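Local coordinates for probable adhesion protein (Pseudomonas aeruginosa PAO1, PDB 6RU4), which binds ferrous iron and manganese, and probably delivers ferrous iron for uptake as a periplasmic solute-binding protein, at residues P110-S115 with Y180-R185. Numbering follows the deposited sequence.
Sequences PHTFLS and YDYLLR. With MN (manganese (II) ion), chain E.
With CG of Tyr182 swung anti to its carbonyl carbon (chi1 -66°) and the ring plane turned nearly perpendicular to the CA-CB-CG plane (chi2 -88°), the phenol offers Thr112 a flat face. Thr112 CA sits squarely over that face, 4.0 Å from the ring centroid and 8° off the normal, a CH-pi contact made by backbone. Thr112 CG2 lies against the phenol end of the ring, 3.6 Å from Tyr182 OH and equally near CZ, and that hydroxyl is hydrogen-bonded to the carbonyl of Asn109. His111 O meets the same ring obliquely. At the other end, Ser115 CB packs against Tyr182 CB at 3.6 Å. A water joins these two residues, donating to Tyr182 O (2.9 Å) and lying 2.7 Å from Ser115 OG, which also caps the backbone N of Ala118. Leu114 CD1 meets the Tyr180 ring obliquely, 3.7 Å from CE1, while the Leu114 carbonyl oxygen packs on Leu183 CB at 3.3 Å; the Tyr180 hydroxyl is hydrogen-bonded to Glu226. The buried contact includes a metal ligand: His111, at the centre of an inverse gamma turn, binds manganese through NE2 (2.3 Å) together with His41, His66, His177, His199 and His250. The contact joins the loop between strand 84-86 and helix 117-133 to the short helix 181-184, whose Leu183 rests on helix 260-277, while Thr112 and Phe113 touch helix 14-24.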
# COMPACT_ATOMS: atom_id res chain seq x y z
N PRO A 110 7.41 3.00 -0.77
CA PRO A 110 6.22 3.72 -1.24
C PRO A 110 4.87 3.26 -0.69
O PRO A 110 3.85 3.83 -1.05
CB PRO A 110 6.28 3.53 -2.76
CG PRO A 110 7.48 2.62 -3.03
CD PRO A 110 7.83 1.98 -1.75
N HIS A 111 4.86 2.26 0.19
CA HIS A 111 3.65 1.63 0.74
C HIS A 111 3.06 2.32 1.93
O HIS A 111 2.63 1.65 2.88
CB HIS A 111 3.92 0.16 1.06
CG HIS A 111 4.47 -0.59 -0.11
ND1 HIS A 111 5.81 -0.51 -0.46
CD2 HIS A 111 3.84 -1.37 -1.01
CE1 HIS A 111 5.96 -1.29 -1.50
NE2 HIS A 111 4.79 -1.86 -1.85
N THR A 112 2.96 3.66 1.86
CA THR A 112 2.41 4.50 2.91
C THR A 112 0.96 4.15 3.12
O THR A 112 0.47 4.13 4.25
CB THR A 112 2.59 5.94 2.53
OG1 THR A 112 2.03 6.10 1.23
CG2 THR A 112 4.05 6.36 2.51
N PHE A 113 0.29 3.81 2.01
CA PHE A 113 -1.08 3.37 1.97
C PHE A 113 -1.37 2.10 2.83
O PHE A 113 -2.53 1.82 3.07
CB PHE A 113 -1.55 3.21 0.52
CG PHE A 113 -0.69 2.34 -0.36
CD1 PHE A 113 -0.87 0.96 -0.38
CD2 PHE A 113 0.19 2.91 -1.27
CE1 PHE A 113 -0.10 0.15 -1.24
CE2 PHE A 113 0.93 2.11 -2.16
CZ PHE A 113 0.77 0.73 -2.14
N LEU A 114 -0.34 1.37 3.34
CA LEU A 114 -0.57 0.18 4.17
C LEU A 114 -0.42 0.48 5.67
O LEU A 114 -0.32 -0.44 6.48
CB LEU A 114 0.26 -1.04 3.72
CG LEU A 114 -0.19 -1.69 2.40
CD1 LEU A 114 0.78 -2.71 1.95
CD2 LEU A 114 -1.56 -2.31 2.53
N SER A 115 -0.49 1.76 6.02
CA SER A 115 -0.44 2.34 7.35
C SER A 115 -1.80 2.94 7.63
O SER A 115 -2.42 3.47 6.71
CB SER A 115 0.58 3.48 7.35
OG SER A 115 0.46 4.33 8.47
N TYR A 180 5.00 -4.01 4.13
CA TYR A 180 4.37 -3.96 5.45
C TYR A 180 5.15 -3.29 6.59
O TYR A 180 4.71 -3.33 7.74
CB TYR A 180 3.97 -5.39 5.82
CG TYR A 180 3.18 -6.03 4.70
CD1 TYR A 180 1.90 -5.59 4.39
CD2 TYR A 180 3.75 -6.99 3.87
CE1 TYR A 180 1.18 -6.13 3.33
CE2 TYR A 180 3.05 -7.54 2.80
CZ TYR A 180 1.76 -7.11 2.54
OH TYR A 180 1.03 -7.66 1.51
N ASP A 181 6.21 -2.55 6.24
CA ASP A 181 7.05 -1.80 7.16
C ASP A 181 6.24 -0.73 7.91
O ASP A 181 6.44 -0.56 9.12
CB ASP A 181 8.28 -1.22 6.43
CG ASP A 181 9.24 -2.28 5.91
OD1 ASP A 181 9.00 -2.84 4.81
OD2 ASP A 181 10.25 -2.57 6.60
N TYR A 182 5.29 -0.06 7.23
CA TYR A 182 4.41 0.96 7.81
C TYR A 182 3.31 0.33 8.70
O TYR A 182 3.00 0.86 9.77
CB TYR A 182 3.76 1.81 6.71
CG TYR A 182 4.71 2.68 5.92
CD1 TYR A 182 5.03 3.97 6.35
CD2 TYR A 182 5.24 2.24 4.70
CE1 TYR A 182 5.87 4.79 5.59
CE2 TYR A 182 6.07 3.06 3.94
CZ TYR A 182 6.39 4.33 4.39
OH TYR A 182 7.22 5.11 3.63
N LEU A 183 2.71 -0.79 8.24
CA LEU A 183 1.69 -1.58 8.93
C LEU A 183 2.25 -2.10 10.26
O LEU A 183 1.58 -1.98 11.29
CB LEU A 183 1.30 -2.78 8.05
CG LEU A 183 -0.09 -3.45 8.24
CD1 LEU A 183 -0.35 -4.40 7.10
CD2 LEU A 183 -0.17 -4.31 9.52
N LEU A 184 3.46 -2.69 10.23
CA LEU A 184 4.10 -3.28 11.41
C LEU A 184 4.56 -2.26 12.44
O LEU A 184 4.59 -2.57 13.63
CB LEU A 184 5.22 -4.25 11.01
CG LEU A 184 4.71 -5.66 10.73
CD1 LEU A 184 5.22 -6.18 9.42
CD2 LEU A 184 5.03 -6.59 11.86
N ARG A 185 4.86 -1.04 11.98
CA ARG A 185 5.23 0.10 12.82
C ARG A 185 4.03 0.53 13.69
O ARG A 185 4.25 1.14 14.73
CB ARG A 185 5.72 1.28 11.96
CG ARG A 185 6.88 2.01 12.60
CD ARG A 185 7.53 3.02 11.68
NE ARG A 185 8.63 3.71 12.34
CZ ARG A 185 8.52 4.88 12.96
NH1 ARG A 185 7.36 5.52 13.00
NH2 ARG A 185 9.58 5.43 13.55
MN MN E . 4.42 -3.10 -3.70
O HOH W 1 2.62 3.70 10.00